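Local coordinates for protein SSD1 (Saccharomyces cerevisiae S288C, PDB 7AM1), which binds untranslated regions of mRNA and represses translation as a pseudonuclease of the RNase II family that has lost enzymatic activity, at residues 716-721 and 846-851; 751-756 and 891-896; 188-193 and 537-542; 730-735 and 819-824. All blocks are in the same frame, centred on the assembly; numbering follows the deposited sequence.

Interaction 1: residues 716-721 and 846-851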
loop_
_atom_site.group_PDB
_atom_site.type_symbol
_atom_site.label_atom_id
_atom_site.label_comp_id
_atom_site.label_asym_id
_atom_site.label_seq_id
_atom_site.Cartn_x
_atom_site.Cartn_y
_atom_site.Cartn_z
ATOM N N LEU A 716 -8.204 -9.728 -1.344
ATOM C CA LEU A 716 -8.802 -11.052 -1.243
ATOM C C LEU A 716 -10.283 -10.951 -0.901
ATOM O O LEU A 716 -11.129 -11.548 -1.576
ATOM C CB LEU A 716 -8.040 -11.861 -0.194
ATOM C CG LEU A 716 -8.457 -13.293 0.111
ATOM C CD1 LEU A 716 -8.253 -14.172 -1.124
ATOM C CD2 LEU A 716 -7.662 -13.821 1.300
ATOM N N LEU A 717 -10.617 -10.191 0.144
ATOM C CA LEU A 717 -12.009 -10.068 0.555
ATOM C C LEU A 717 -12.835 -9.306 -0.469
ATOM O O LEU A 717 -14.024 -9.599 -0.645
ATOM C CB LEU A 717 -12.087 -9.379 1.913
ATOM C CG LEU A 717 -13.462 -9.273 2.566
ATOM C CD1 LEU A 717 -14.143 -10.629 2.632
ATOM C CD2 LEU A 717 -13.328 -8.656 3.957
ATOM N N LEU A 718 -12.227 -8.335 -1.156
ATOM C CA LEU A 718 -12.943 -7.592 -2.187
ATOM C C LEU A 718 -13.303 -8.488 -3.366
ATOM O O LEU A 718 -14.402 -8.382 -3.922
ATOM C CB LEU A 718 -12.098 -6.409 -2.658
ATOM C CG LEU A 718 -12.732 -5.576 -3.771
ATOM C CD1 LEU A 718 -14.064 -5.002 -3.323
ATOM C CD2 LEU A 718 -11.786 -4.474 -4.210
ATOM N N CYS A 719 -12.385 -9.366 -3.770
ATOM C CA CYS A 719 -12.678 -10.290 -4.859
ATOM C C CYS A 719 -13.824 -11.220 -4.487
ATOM O O CYS A 719 -14.710 -11.490 -5.305
ATOM C CB CYS A 719 -11.429 -11.092 -5.214
ATOM S SG CYS A 719 -10.189 -10.151 -6.102
ATOM N N LYS A 720 -13.816 -11.727 -3.254
ATOM C CA LYS A 720 -14.922 -12.545 -2.771
ATOM C C LYS A 720 -16.235 -11.771 -2.787
ATOM O O LYS A 720 -17.289 -12.326 -3.129
ATOM C CB LYS A 720 -14.594 -13.031 -1.363
ATOM C CG LYS A 720 -15.660 -13.866 -0.697
ATOM C CD LYS A 720 -15.108 -14.421 0.609
ATOM C CE LYS A 720 -16.175 -14.563 1.677
ATOM N NZ LYS A 720 -15.658 -14.122 3.004
ATOM N N THR A 721 -16.188 -10.488 -2.419
ATOM C CA THR A 721 -17.390 -9.660 -2.391
ATOM C C THR A 721 -17.887 -9.378 -3.804
ATOM O O THR A 721 -19.092 -9.456 -4.078
ATOM C CB THR A 721 -17.098 -8.352 -1.649
ATOM O OG1 THR A 721 -16.731 -8.623 -0.287
ATOM C CG2 THR A 721 -18.308 -7.455 -1.655
ATOM N N THR A 846 -18.129 -2.125 4.722
ATOM C CA THR A 846 -19.245 -1.601 3.941
ATOM C C THR A 846 -19.247 -2.227 2.553
ATOM O O THR A 846 -18.207 -2.278 1.887
ATOM C CB THR A 846 -19.163 -0.075 3.835
ATOM O OG1 THR A 846 -19.275 0.496 5.142
ATOM C CG2 THR A 846 -20.280 0.475 2.955
ATOM N N VAL A 847 -20.416 -2.693 2.121
ATOM C CA VAL A 847 -20.545 -3.309 0.794
ATOM C C VAL A 847 -20.260 -2.261 -0.275
ATOM O O VAL A 847 -20.788 -1.135 -0.192
ATOM C CB VAL A 847 -21.956 -3.901 0.608
ATOM C CG1 VAL A 847 -22.062 -4.601 -0.746
ATOM C CG2 VAL A 847 -22.307 -4.862 1.742
ATOM N N PRO A 848 -19.470 -2.563 -1.305
ATOM C CA PRO A 848 -19.259 -1.574 -2.369
ATOM C C PRO A 848 -20.563 -1.226 -3.074
ATOM O O PRO A 848 -21.456 -2.061 -3.232
ATOM C CB PRO A 848 -18.276 -2.272 -3.319
ATOM C CG PRO A 848 -17.629 -3.336 -2.493
ATOM C CD PRO A 848 -18.684 -3.788 -1.531
ATOM N N ASN A 849 -20.668 0.035 -3.487
ATOM C CA ASN A 849 -21.807 0.525 -4.249
ATOM C C ASN A 849 -21.476 0.532 -5.734
ATOM O O ASN A 849 -20.363 0.891 -6.130
ATOM C CB ASN A 849 -22.191 1.936 -3.806
ATOM C CG ASN A 849 -22.714 1.975 -2.396
ATOM O OD1 ASN A 849 -23.388 1.047 -1.947
ATOM N ND2 ASN A 849 -22.395 3.044 -1.677
ATOM N N LEU A 850 -22.436 0.128 -6.553
ATOM C CA LEU A 850 -22.264 0.225 -7.992
ATOM C C LEU A 850 -22.514 1.653 -8.458
ATOM O O LEU A 850 -23.285 2.401 -7.849
ATOM C CB LEU A 850 -23.213 -0.730 -8.714
ATOM C CG LEU A 850 -23.029 -2.220 -8.435
ATOM C CD1 LEU A 850 -24.046 -3.037 -9.205
ATOM C CD2 LEU A 850 -21.633 -2.645 -8.810
ATOM N N ARG A 851 -21.843 2.035 -9.543
ATOM C CA ARG A 851 -22.117 3.294 -10.229
ATOM C C ARG A 851 -22.994 2.968 -11.436
ATOM O O ARG A 851 -22.530 2.369 -12.411
ATOM C CB ARG A 851 -20.832 4.009 -10.640
ATOM C CG ARG A 851 -21.062 5.317 -11.414
ATOM C CD ARG A 851 -21.291 6.504 -10.492
ATOM N NE ARG A 851 -20.088 6.803 -9.725
ATOM C CZ ARG A 851 -19.182 7.720 -10.056
ATOM N NH1 ARG A 851 -19.324 8.462 -11.148
ATOM N NH2 ARG A 851 -18.121 7.897 -9.283
#
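The pyrrolidine ring of P848 lies against two side chains one turn apart on a helix, T721 and L718. Its CD meets the methyl of T721, CG2, at 3.7 Å, while its CG lies 4.0 Å from CD1 of L718. The ring runs slantwise across both partners and rests on a small apolar patch. Proline suits this place because it brings a rigid, compact apolar surface to the helix and has no backbone N-H needing a partner. L718 reaches it by holding CG anti to its own backbone N (chi1 178°), which carries the branch end out to the ring. The helix is the long 689-725, which leads into the C-terminal OB fold; residues 846-851 lie in the loop between helices 834-842 and 862-867, part of the long connection between strands 755-760 and 888-896 of the OB-fold sheet, and pass over the helix. T721 shows how a polar residue serves in such a buried spot. Its OG1 turns back into the helix and donates to O of L717 at 2.9 Å, from the face of that carbonyl plane opposite to the one used by T721 N, which also bonds L717 O at 2.9 Å. With the hydroxyl thus satisfied, the methyl is left to meet the proline. With a serine here the bond to the helix carbonyl could remain, but the missing methyl would probably leave a gap beside CD of P848. F753 touches P848 as well, and L836 of helix 834-842 packs on T721.

Interaction 2: residues 751-756 and 891-896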
loop_
_atom_site.group_PDB
_atom_site.type_symbol
_atom_site.label_atom_id
_atom_site.label_comp_id
_atom_site.label_asym_id
_atom_site.label_seq_id
_atom_site.Cartn_x
_atom_site.Cartn_y
_atom_site.Cartn_z
ATOM N N PRO A 751 -13.950 4.281 -8.476
ATOM C CA PRO A 751 -13.749 4.800 -7.113
ATOM C C PRO A 751 -14.574 4.079 -6.067
ATOM O O PRO A 751 -14.168 4.029 -4.898
ATOM C CB PRO A 751 -14.152 6.278 -7.235
ATOM C CG PRO A 751 -13.988 6.604 -8.678
ATOM C CD PRO A 751 -14.330 5.344 -9.424
ATOM N N GLU A 752 -15.724 3.521 -6.450
ATOM C CA GLU A 752 -16.570 2.830 -5.487
ATOM C C GLU A 752 -15.923 1.559 -4.963
ATOM O O GLU A 752 -16.295 1.087 -3.883
ATOM C CB GLU A 752 -17.923 2.502 -6.115
ATOM C CG GLU A 752 -18.780 3.725 -6.401
ATOM C CD GLU A 752 -18.378 4.450 -7.672
ATOM O OE1 GLU A 752 -17.543 3.915 -8.436
ATOM O OE2 GLU A 752 -18.900 5.561 -7.899
ATOM N N PHE A 753 -14.978 0.990 -5.708
ATOM C CA PHE A 753 -14.253 -0.194 -5.280
ATOM C C PHE A 753 -12.804 0.098 -4.916
ATOM O O PHE A 753 -12.158 -0.748 -4.287
ATOM C CB PHE A 753 -14.290 -1.260 -6.386
ATOM C CG PHE A 753 -15.648 -1.873 -6.596
ATOM C CD1 PHE A 753 -16.664 -1.150 -7.196
ATOM C CD2 PHE A 753 -15.912 -3.167 -6.181
ATOM C CE1 PHE A 753 -17.913 -1.712 -7.394
ATOM C CE2 PHE A 753 -17.165 -3.731 -6.373
ATOM C CZ PHE A 753 -18.162 -3.004 -6.977
ATOM N N GLY A 754 -12.281 1.263 -5.286
ATOM C CA GLY A 754 -10.874 1.556 -5.071
ATOM C C GLY A 754 -9.945 0.661 -5.859
ATOM O O GLY A 754 -8.927 0.202 -5.325
ATOM N N ILE A 755 -10.274 0.393 -7.125
ATOM C CA ILE A 755 -9.430 -0.424 -7.981
ATOM C C ILE A 755 -9.205 0.282 -9.310
ATOM O O ILE A 755 -9.988 1.131 -9.743
ATOM C CB ILE A 755 -10.014 -1.838 -8.224
ATOM C CG1 ILE A 755 -11.383 -1.753 -8.910
ATOM C CG2 ILE A 755 -10.076 -2.611 -6.912
ATOM C CD1 ILE A 755 -11.988 -3.114 -9.250
ATOM N N GLU A 756 -8.099 -0.087 -9.942
ATOM C CA GLU A 756 -7.704 0.397 -11.255
ATOM C C GLU A 756 -7.275 -0.826 -12.052
ATOM O O GLU A 756 -6.435 -1.601 -11.584
ATOM C CB GLU A 756 -6.563 1.413 -11.151
ATOM C CG GLU A 756 -6.020 1.891 -12.490
ATOM C CD GLU A 756 -4.617 2.467 -12.396
ATOM O OE1 GLU A 756 -3.886 2.154 -11.429
ATOM O OE2 GLU A 756 -4.246 3.247 -13.299
ATOM N N ILE A 891 -18.408 -1.055 -17.655
ATOM C CA ILE A 891 -17.357 -2.055 -17.519
ATOM C C ILE A 891 -17.937 -3.290 -16.845
ATOM O O ILE A 891 -18.628 -3.182 -15.824
ATOM C CB ILE A 891 -16.160 -1.516 -16.708
ATOM C CG1 ILE A 891 -15.410 -0.439 -17.500
ATOM C CG2 ILE A 891 -15.215 -2.644 -16.297
ATOM C CD1 ILE A 891 -14.877 -0.907 -18.832
ATOM N N LEU A 892 -17.644 -4.457 -17.407
ATOM C CA LEU A 892 -17.928 -5.733 -16.767
ATOM C C LEU A 892 -16.762 -6.082 -15.849
ATOM O O LEU A 892 -15.600 -6.037 -16.268
ATOM C CB LEU A 892 -18.138 -6.819 -17.822
ATOM C CG LEU A 892 -19.373 -6.611 -18.704
ATOM C CD1 LEU A 892 -19.162 -7.202 -20.088
ATOM C CD2 LEU A 892 -20.603 -7.216 -18.050
ATOM N N LEU A 893 -17.072 -6.405 -14.597
ATOM C CA LEU A 893 -16.067 -6.592 -13.559
ATOM C C LEU A 893 -16.206 -7.978 -12.950
ATOM O O LEU A 893 -17.311 -8.395 -12.582
ATOM C CB LEU A 893 -16.193 -5.514 -12.474
ATOM C CG LEU A 893 -15.324 -5.674 -11.223
ATOM C CD1 LEU A 893 -13.846 -5.542 -11.554
ATOM C CD2 LEU A 893 -15.722 -4.651 -10.158
ATOM N N ARG A 894 -15.085 -8.692 -12.883
ATOM C CA ARG A 894 -15.031 -10.050 -12.378
ATOM C C ARG A 894 -13.739 -10.282 -11.609
ATOM O O ARG A 894 -12.723 -9.632 -11.853
ATOM C CB ARG A 894 -15.104 -11.064 -13.516
ATOM C CG ARG A 894 -16.292 -11.945 -13.474
ATOM C CD ARG A 894 -16.296 -12.805 -14.714
ATOM N NE ARG A 894 -15.279 -13.847 -14.650
ATOM C CZ ARG A 894 -15.509 -15.094 -14.251
ATOM N NH1 ARG A 894 -14.513 -15.970 -14.232
ATOM N NH2 ARG A 894 -16.725 -15.471 -13.876
ATOM N N ALA A 895 -13.788 -11.258 -10.703
ATOM C CA ALA A 895 -12.608 -11.837 -10.064
ATOM C C ALA A 895 -12.468 -13.282 -10.546
ATOM O O ALA A 895 -13.309 -14.129 -10.225
ATOM C CB ALA A 895 -12.713 -11.773 -8.540
ATOM N N GLU A 896 -11.414 -13.559 -11.324
ATOM C CA GLU A 896 -11.146 -14.913 -11.803
ATOM C C GLU A 896 -10.594 -15.739 -10.645
ATOM O O GLU A 896 -9.571 -15.377 -10.056
ATOM C CB GLU A 896 -10.123 -14.921 -12.940
ATOM C CG GLU A 896 -10.282 -13.866 -14.013
ATOM C CD GLU A 896 -11.441 -14.121 -14.943
ATOM O OE1 GLU A 896 -12.095 -15.177 -14.817
ATOM O OE2 GLU A 896 -11.692 -13.254 -15.806
#
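Around F753 and L893 the two backbones stay well apart, with CA atoms 10.6 Å from each other and no hydrogen bond between the segments, so side chains alone bridge the gap. L893 does so with both branches. Its CD2 sits over the F753 ring in a CH-pi contact, 4.2 Å from the ring centroid and only 12° off the ring normal. Its CD1 meets CD1 of I755 tip to tip at 3.8 Å, and the forked leucine can thereby serve an aromatic face and an aliphatic end at once. Strands 888-896 and 755-760 belong to one antiparallel sheet, in the order expected of an OB fold, but 732-741 and 745-750 lie between them; the contact thus joins strands that are not neighbours, consistent with the curled sheet of that fold. L718 and I722 of helix 689-725 also touch F753. Between F753 and I755, G754 takes a positive phi (64°), a backbone shape easily reached by glycine, where the loop enters the strand. R894 is directed elsewhere: its NH1 forms a salt bridge with OE1 of E896 at 2.6 Å, in the guanidinium plane but from above the carboxylate plane, and R811 is a second partner of E896.

Interaction 3: residues 188-193 and 537-542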
loop_
_atom_site.group_PDB
_atom_site.type_symbol
_atom_site.label_atom_id
_atom_site.label_comp_id
_atom_site.label_asym_id
_atom_site.label_seq_id
_atom_site.Cartn_x
_atom_site.Cartn_y
_atom_site.Cartn_z
ATOM N N SER A 188 -3.579 -7.143 -7.656
ATOM C CA SER A 188 -3.437 -5.953 -6.832
ATOM C C SER A 188 -4.611 -5.018 -7.098
ATOM O O SER A 188 -5.319 -5.138 -8.102
ATOM C CB SER A 188 -2.107 -5.233 -7.100
ATOM O OG SER A 188 -2.058 -4.745 -8.428
ATOM N N LEU A 189 -4.819 -4.075 -6.180
ATOM C CA LEU A 189 -5.974 -3.192 -6.292
ATOM C C LEU A 189 -5.798 -2.197 -7.433
ATOM O O LEU A 189 -6.717 -1.987 -8.233
ATOM C CB LEU A 189 -6.205 -2.473 -4.965
ATOM C CG LEU A 189 -6.514 -3.415 -3.798
ATOM C CD1 LEU A 189 -6.432 -2.662 -2.480
ATOM C CD2 LEU A 189 -7.883 -4.080 -3.981
ATOM N N LEU A 190 -4.620 -1.589 -7.532
ATOM C CA LEU A 190 -4.278 -0.647 -8.590
ATOM C C LEU A 190 -3.309 -1.319 -9.563
ATOM O O LEU A 190 -2.968 -2.496 -9.422
ATOM C CB LEU A 190 -3.680 0.630 -7.994
ATOM C CG LEU A 190 -4.476 1.290 -6.859
ATOM C CD1 LEU A 190 -3.762 2.555 -6.363
ATOM C CD2 LEU A 190 -5.912 1.611 -7.267
ATOM N N LEU A 191 -2.859 -0.559 -10.558
ATOM C CA LEU A 191 -1.917 -1.044 -11.561
ATOM C C LEU A 191 -0.535 -0.461 -11.307
ATOM O O LEU A 191 -0.390 0.759 -11.179
ATOM C CB LEU A 191 -2.360 -0.674 -12.978
ATOM C CG LEU A 191 -3.588 -1.365 -13.561
ATOM C CD1 LEU A 191 -3.897 -0.766 -14.924
ATOM C CD2 LEU A 191 -3.363 -2.867 -13.664
ATOM N N VAL A 192 0.485 -1.322 -11.302
ATOM C CA VAL A 192 1.849 -0.844 -11.120
ATOM C C VAL A 192 2.254 -0.078 -12.377
ATOM O O VAL A 192 1.791 -0.371 -13.489
ATOM C CB VAL A 192 2.836 -1.997 -10.848
ATOM C CG1 VAL A 192 2.174 -3.117 -10.034
ATOM C CG2 VAL A 192 3.487 -2.511 -12.134
ATOM N N GLU A 193 3.130 0.903 -12.211
ATOM C CA GLU A 193 3.607 1.686 -13.339
ATOM C C GLU A 193 4.936 1.133 -13.841
ATOM O O GLU A 193 5.627 0.382 -13.150
ATOM C CB GLU A 193 3.765 3.158 -12.947
ATOM N N LEU A 537 -12.781 -1.905 3.079
ATOM C CA LEU A 537 -12.745 -2.621 1.810
ATOM C C LEU A 537 -12.288 -1.714 0.675
ATOM O O LEU A 537 -11.773 -2.207 -0.333
ATOM C CB LEU A 537 -14.122 -3.208 1.518
ATOM C CG LEU A 537 -14.207 -4.546 0.788
ATOM C CD1 LEU A 537 -13.419 -5.639 1.509
ATOM C CD2 LEU A 537 -15.689 -4.929 0.637
ATOM N N ASN A 538 -12.454 -0.406 0.819
ATOM C CA ASN A 538 -12.037 0.560 -0.192
ATOM C C ASN A 538 -10.868 1.365 0.359
ATOM O O ASN A 538 -11.027 2.105 1.337
ATOM C CB ASN A 538 -13.199 1.473 -0.578
ATOM C CG ASN A 538 -12.894 2.322 -1.794
ATOM O OD1 ASN A 538 -11.736 2.500 -2.169
ATOM N ND2 ASN A 538 -13.939 2.846 -2.425
ATOM N N ILE A 539 -9.698 1.223 -0.267
ATOM C CA ILE A 539 -8.515 1.941 0.190
ATOM C C ILE A 539 -8.688 3.448 0.072
ATOM O O ILE A 539 -7.925 4.209 0.677
ATOM C CB ILE A 539 -7.266 1.482 -0.589
ATOM C CG1 ILE A 539 -7.476 1.625 -2.097
ATOM C CG2 ILE A 539 -6.928 0.042 -0.243
ATOM C CD1 ILE A 539 -6.192 1.481 -2.902
ATOM N N LEU A 540 -9.671 3.906 -0.701
ATOM C CA LEU A 540 -9.894 5.338 -0.853
ATOM C C LEU A 540 -10.663 5.946 0.314
ATOM O O LEU A 540 -10.666 7.172 0.464
ATOM C CB LEU A 540 -10.646 5.604 -2.159
ATOM C CG LEU A 540 -9.925 5.200 -3.447
ATOM C CD1 LEU A 540 -10.833 5.409 -4.660
ATOM C CD2 LEU A 540 -8.624 5.975 -3.610
ATOM N N ASP A 541 -11.312 5.128 1.142
ATOM C CA ASP A 541 -12.148 5.656 2.211
ATOM C C ASP A 541 -11.295 6.324 3.288
ATOM O O ASP A 541 -10.281 5.771 3.734
ATOM C CB ASP A 541 -12.989 4.540 2.840
ATOM C CG ASP A 541 -14.147 4.079 1.953
ATOM O OD1 ASP A 541 -14.315 4.578 0.817
ATOM O OD2 ASP A 541 -14.902 3.196 2.411
ATOM N N ARG A 542 -11.703 7.527 3.689
ATOM C CA ARG A 542 -11.183 8.216 4.862
ATOM C C ARG A 542 -12.332 9.057 5.403
ATOM O O ARG A 542 -13.068 9.665 4.619
ATOM C CB ARG A 542 -9.992 9.126 4.547
ATOM C CG ARG A 542 -8.800 8.459 3.906
ATOM C CD ARG A 542 -8.013 7.601 4.883
ATOM N NE ARG A 542 -6.905 6.944 4.198
ATOM C CZ ARG A 542 -5.944 6.255 4.801
ATOM N NH1 ARG A 542 -5.942 6.110 6.120
ATOM N NH2 ARG A 542 -4.982 5.702 4.078
#
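I539 and L189 are brought together by their first torsions: in I539, chi1 of 55° sets CG1 between the backbone N and the carbonyl carbon and leaves CG2 beside the N, while in L189, chi1 of -62° holds CG anti to the carbonyl carbon. The two side chains then run past each other in opposite directions. CD1 of L189 presses on CG2 of I539 at 3.5 Å, a tight methyl contact, and lies 4.2 Å from CD1 of I539. CD1 of I539 is also 4.3 Å from CG of L190, so the CG2 branch serves L189 while CD1 touches both leucines. Each loop is shaped by its own polar bonds. I539 occupies the second position of a type I beta turn closed by D541 N and N538 O at 3.0 Å, and N538 adds an Asx turn, its OD1 accepting from L540 N at 2.9 Å from above the amide's carbonyl plane. Asparagine fits because its ND2 can still donate to O of P751. On the other side, OG of S188 donates to O of L190 at 2.6 Å, tying the chain across L189. The turn belongs to the RNB domain; 188-193 leads from helix 175-186 towards strand 206-214 of the N-terminal sheet, consistent with the first cold-shock domain of RNase II relatives, and H715 and L718 of helix 689-725 also touch L189. Between the two segments only apolar surfaces meet, so their fit probably depends on the branched shapes, which the internal bonds are likely to keep in position.

Interaction 4: residues 730-735 and 819-824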
loop_
_atom_site.group_PDB
_atom_site.type_symbol
_atom_site.label_atom_id
_atom_site.label_comp_id
_atom_site.label_asym_id
_atom_site.label_seq_id
_atom_site.Cartn_x
_atom_site.Cartn_y
_atom_site.Cartn_z
ATOM N N GLY A 730 -22.146 -14.162 -12.515
ATOM C CA GLY A 730 -20.724 -14.371 -12.675
ATOM C C GLY A 730 -19.931 -13.123 -12.978
ATOM O O GLY A 730 -18.779 -13.226 -13.395
ATOM N N GLN A 731 -20.510 -11.943 -12.775
ATOM C CA GLN A 731 -19.839 -10.691 -13.096
ATOM C C GLN A 731 -20.750 -9.538 -12.695
ATOM O O GLN A 731 -21.959 -9.714 -12.508
ATOM C CB GLN A 731 -19.478 -10.590 -14.579
ATOM C CG GLN A 731 -20.668 -10.365 -15.466
ATOM C CD GLN A 731 -20.586 -11.136 -16.764
ATOM O OE1 GLN A 731 -21.541 -11.814 -17.157
ATOM N NE2 GLN A 731 -19.449 -11.035 -17.444
ATOM N N LEU A 732 -20.148 -8.365 -12.542
ATOM C CA LEU A 732 -20.866 -7.134 -12.260
ATOM C C LEU A 732 -20.717 -6.204 -13.456
ATOM O O LEU A 732 -19.815 -6.356 -14.284
ATOM C CB LEU A 732 -20.344 -6.439 -10.999
ATOM C CG LEU A 732 -20.354 -7.252 -9.708
ATOM C CD1 LEU A 732 -19.714 -6.440 -8.597
ATOM C CD2 LEU A 732 -21.763 -7.678 -9.328
ATOM N N LEU A 733 -21.647 -5.264 -13.559
ATOM C CA LEU A 733 -21.616 -4.223 -14.577
ATOM C C LEU A 733 -21.692 -2.891 -13.849
ATOM O O LEU A 733 -22.615 -2.666 -13.059
ATOM C CB LEU A 733 -22.772 -4.388 -15.566
ATOM C CG LEU A 733 -22.865 -3.408 -16.735
ATOM C CD1 LEU A 733 -21.633 -3.499 -17.614
ATOM C CD2 LEU A 733 -24.137 -3.657 -17.552
ATOM N N THR A 734 -20.717 -2.021 -14.084
ATOM C CA THR A 734 -20.710 -0.734 -13.411
ATOM C C THR A 734 -20.090 0.311 -14.320
ATOM O O THR A 734 -19.287 -0.006 -15.202
ATOM C CB THR A 734 -19.942 -0.782 -12.082
ATOM O OG1 THR A 734 -20.106 0.465 -11.392
ATOM C CG2 THR A 734 -18.464 -1.031 -12.315
ATOM N N MET A 735 -20.470 1.562 -14.095
ATOM C CA MET A 735 -19.823 2.664 -14.785
ATOM C C MET A 735 -18.441 2.874 -14.181
ATOM O O MET A 735 -18.260 2.783 -12.964
ATOM C CB MET A 735 -20.661 3.938 -14.676
ATOM C CG MET A 735 -22.041 3.827 -15.306
ATOM S SD MET A 735 -21.970 3.368 -17.049
ATOM C CE MET A 735 -21.031 4.744 -17.710
ATOM N N ASN A 819 -30.300 -5.783 -15.839
ATOM C CA ASN A 819 -31.637 -5.858 -15.261
ATOM C C ASN A 819 -31.588 -6.024 -13.748
ATOM O O ASN A 819 -32.209 -5.254 -13.008
ATOM C CB ASN A 819 -32.406 -7.016 -15.893
ATOM C CG ASN A 819 -32.931 -6.681 -17.267
ATOM O OD1 ASN A 819 -33.149 -5.515 -17.594
ATOM N ND2 ASN A 819 -33.122 -7.704 -18.092
ATOM N N ILE A 820 -30.852 -7.026 -13.267
ATOM C CA ILE A 820 -30.848 -7.305 -11.836
ATOM C C ILE A 820 -30.327 -6.102 -11.060
ATOM O O ILE A 820 -30.885 -5.729 -10.020
ATOM C CB ILE A 820 -30.039 -8.578 -11.531
ATOM C CG1 ILE A 820 -30.071 -8.864 -10.029
ATOM C CG2 ILE A 820 -28.606 -8.445 -12.008
ATOM C CD1 ILE A 820 -30.110 -10.342 -9.691
ATOM N N GLU A 821 -29.253 -5.479 -11.547
ATOM C CA GLU A 821 -28.658 -4.357 -10.830
ATOM C C GLU A 821 -29.603 -3.162 -10.779
ATOM O O GLU A 821 -29.809 -2.568 -9.715
ATOM C CB GLU A 821 -27.339 -3.959 -11.488
ATOM C CG GLU A 821 -26.222 -4.941 -11.254
ATOM C CD GLU A 821 -24.942 -4.523 -11.942
ATOM O OE1 GLU A 821 -24.956 -3.479 -12.628
ATOM O OE2 GLU A 821 -23.922 -5.226 -11.780
ATOM N N LEU A 822 -30.179 -2.789 -11.924
ATOM C CA LEU A 822 -31.029 -1.603 -11.973
ATOM C C LEU A 822 -32.342 -1.818 -11.227
ATOM O O LEU A 822 -32.848 -0.895 -10.577
ATOM C CB LEU A 822 -31.285 -1.219 -13.431
ATOM C CG LEU A 822 -30.162 -0.429 -14.106
ATOM C CD1 LEU A 822 -30.445 -0.263 -15.586
ATOM C CD2 LEU A 822 -29.989 0.938 -13.460
ATOM N N ASP A 823 -32.907 -3.025 -11.303
ATOM C CA ASP A 823 -34.118 -3.319 -10.543
ATOM C C ASP A 823 -33.869 -3.166 -9.049
ATOM O O ASP A 823 -34.727 -2.661 -8.316
ATOM C CB ASP A 823 -34.622 -4.727 -10.865
ATOM C CG ASP A 823 -35.231 -4.828 -12.256
ATOM O OD1 ASP A 823 -35.375 -3.782 -12.924
ATOM O OD2 ASP A 823 -35.572 -5.955 -12.681
ATOM N N LYS A 824 -32.701 -3.611 -8.577
ATOM C CA LYS A 824 -32.357 -3.474 -7.167
ATOM C C LYS A 824 -32.059 -2.028 -6.783
ATOM O O LYS A 824 -32.255 -1.650 -5.622
ATOM C CB LYS A 824 -31.163 -4.372 -6.831
ATOM C CG LYS A 824 -31.570 -5.787 -6.448
ATOM C CD LYS A 824 -30.478 -6.802 -6.737
ATOM C CE LYS A 824 -30.880 -8.185 -6.250
#
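E821 drives its carboxylate from the helix into the backbone of L733, and this is the close part of the contact. L733 N donates to OE2 at 2.9 Å and almost straight (176°), meeting the oxygen on its syn side. OE1 lies 2.5 Å from L733 O, and CB of L733 is 3.8 Å from the same OE1, while CB of L732 stands 3.9 Å from OE2. The glutamate chain, extended beyond CG, suits the span from helix 814-827 to strand 732-741. Away from the carboxylate the helix is more open, D823 being exposed to solvent. The strand belongs to the C-terminal OB-fold sheet, where L732 and T734 bond to L893 and I891 of strand 888-896; the backbone N-H of L733 points to the opposite edge of the strand, where R851 bonds to M735 farther along. An alanine in place of E821 would probably leave the buried L733 N-H without its acceptor and open a gap beside L850 and F866, which also pack on the glutamate. With the carbonyl oxygen of L733 so near, and L850 and F866 against it, the acid's pKa is likely to be raised.

Overall arrangement
Interactions 1, 2 and 3 gather around helix 689-725 with centres about 9 to 12 Å apart; interaction 4 lies farther out, its centre about 13 Å from those of interactions 1 and 2, and about 22 Å from that of interaction 3. Interaction 3 closes first along the chain, joining the N-terminal part to the RNB domain. The helix then leads into strand 732-741, whose sheet neighbour is 888-896, so interactions 2 and 4 share a sheet. Segments of interaction 2 alternate with those of 1 and of 4, and both segments of 4 fall between those of 1. R851 and E752 tie 1 to 2 by a salt bridge. These links are consistent with the parts being held as one body.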